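Local coordinates for protein histone-lysine N-methyltransferase SETMAR (Homo sapiens, PDB 3F2K) that binds DNA through its mariner transposase-derived domain, retains some nuclease activity there, methylates histone H3 lysines and acts in DNA double-strand break repair, at residues Phe15-Ser18 and Ser19-Leu23. Numbering follows the deposited sequence.
Sequences FEVS and SSLIL
Val17 and Leu21, one turn apart, lie alongside each other on one face of helix 8-27, with Val17 CG1 3.6 Å from Leu21 CD1. The valine methyl reaches its neighbour because CG1 stands anti to the backbone N (chi1 175°), beside the carbonyl carbon. Val17 O accepts the Leu21 N-H, the i to i+4 bond of an alpha helix, and also lies 3.3 Å from Leu21 CG. Shortening Leu21 to an alanine removes CD1 and is likely to leave a gap beside Val17 CG1 and weaken the contacts with Trp214 and Leu152. Ser18 is buried too; its hydroxyl is satisfied by Arg14 O one turn back, while Ser18 O accepts Ile22 N at 3.0 Å and lies 3.2 Å from Ile22 CG1.

The solvent side is looser. Phe15 CE2 approaches Ser19 CB obliquely at 4.1 Å, and the Glu16 carboxylate forms a salt bridge through OE1 with Arg13. A water 2.6 Å from Ser20 OG also gives a weak hydrogen bond to Glu16 O, which already accepts Ser20 N.

In this mariner transposase domain, with its RNase H-clan DDE part, Ser18, Leu21 and Ile22 lie against helix 202-219, while Val17 packs on Pro153 and Pro155 following strand 150-151.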
loop_
_atom_site.group_PDB
_atom_site.type_symbol
_atom_site.label_atom_id
_atom_site.label_comp_id
_atom_site.label_asym_id
_atom_site.label_seq_id
_atom_site.Cartn_x
_atom_site.Cartn_y
_atom_site.Cartn_z
ATOM N N PHE A 15 -3.598 -16.378 9.769
ATOM C CA PHE A 15 -4.173 -16.366 11.116
ATOM C C PHE A 15 -3.090 -15.898 12.091
ATOM O O PHE A 15 -3.368 -15.050 12.912
ATOM C CB PHE A 15 -4.680 -17.750 11.503
ATOM C CG PHE A 15 -5.284 -17.832 12.890
ATOM C CD1 PHE A 15 -6.662 -17.930 13.031
ATOM C CD2 PHE A 15 -4.475 -17.831 14.037
ATOM C CE1 PHE A 15 -7.271 -17.992 14.306
ATOM C CE2 PHE A 15 -5.045 -17.889 15.337
ATOM C CZ PHE A 15 -6.451 -18.016 15.476
ATOM N N GLU A 16 -1.876 -16.445 11.963
ATOM C CA GLU A 16 -0.760 -16.165 12.861
ATOM C C GLU A 16 -0.453 -14.666 12.830
ATOM O O GLU A 16 -0.441 -13.987 13.885
ATOM C CB GLU A 16 0.451 -17.049 12.441
ATOM C CG GLU A 16 1.773 -17.048 13.332
ATOM C CD GLU A 16 3.004 -17.870 12.687
ATOM O OE1 GLU A 16 3.153 -18.007 11.427
ATOM O OE2 GLU A 16 3.881 -18.374 13.463
ATOM N N VAL A 17 -0.253 -14.146 11.631
ATOM C CA VAL A 17 0.073 -12.685 11.483
ATOM C C VAL A 17 -1.038 -11.795 11.971
ATOM O O VAL A 17 -0.777 -10.843 12.696
ATOM C CB VAL A 17 0.389 -12.312 10.021
ATOM C CG1 VAL A 17 0.574 -10.846 9.923
ATOM C CG2 VAL A 17 1.662 -13.001 9.541
ATOM N N SER A 18 -2.278 -12.123 11.619
ATOM C CA SER A 18 -3.446 -11.363 12.083
ATOM C C SER A 18 -3.547 -11.302 13.574
ATOM O O SER A 18 -3.666 -10.221 14.147
ATOM C CB SER A 18 -4.748 -11.918 11.486
ATOM O OG SER A 18 -4.759 -11.591 10.080
ATOM N N SER A 19 -3.515 -12.481 14.202
ATOM C CA SER A 19 -3.652 -12.570 15.655
ATOM C C SER A 19 -2.526 -11.772 16.370
ATOM O O SER A 19 -2.784 -11.009 17.342
ATOM C CB SER A 19 -3.660 -14.077 16.091
ATOM O OG SER A 19 -3.563 -14.200 17.536
ATOM N N SER A 20 -1.319 -11.914 15.865
ATOM C CA SER A 20 -0.116 -11.281 16.442
ATOM C C SER A 20 -0.175 -9.783 16.320
ATOM O O SER A 20 0.138 -9.073 17.298
ATOM C CB SER A 20 1.145 -11.857 15.794
ATOM O OG SER A 20 1.342 -13.165 16.280
ATOM N N LEU A 21 -0.682 -9.288 15.183
ATOM C CA LEU A 21 -0.795 -7.836 14.945
ATOM C C LEU A 21 -1.886 -7.187 15.750
ATOM O O LEU A 21 -1.708 -6.068 16.247
ATOM C CB LEU A 21 -0.963 -7.481 13.434
ATOM C CG LEU A 21 0.307 -7.765 12.610
ATOM C CD1 LEU A 21 0.163 -7.426 11.107
ATOM C CD2 LEU A 21 1.587 -7.087 13.198
ATOM N N ILE A 22 -3.004 -7.875 15.916
ATOM C CA ILE A 22 -4.025 -7.347 16.802
ATOM C C ILE A 22 -3.472 -7.202 18.231
ATOM O O ILE A 22 -3.674 -6.157 18.818
ATOM C CB ILE A 22 -5.305 -8.224 16.889
ATOM C CG1 ILE A 22 -5.923 -8.391 15.537
ATOM C CG2 ILE A 22 -6.356 -7.565 17.809
ATOM C CD1 ILE A 22 -7.063 -9.569 15.528
ATOM N N LEU A 23 -2.832 -8.236 18.773
ATOM C CA LEU A 23 -2.240 -8.167 20.124
ATOM C C LEU A 23 -1.136 -7.122 20.227
ATOM O O LEU A 23 -1.116 -6.321 21.197
ATOM C CB LEU A 23 -1.753 -9.533 20.565
ATOM C CG LEU A 23 -2.882 -10.557 20.833
ATOM C CD1 LEU A 23 -2.164 -11.911 20.751
ATOM C CD2 LEU A 23 -3.338 -10.247 22.270
HETATM O O HOH W 1 2.454 -14.130 14.185
#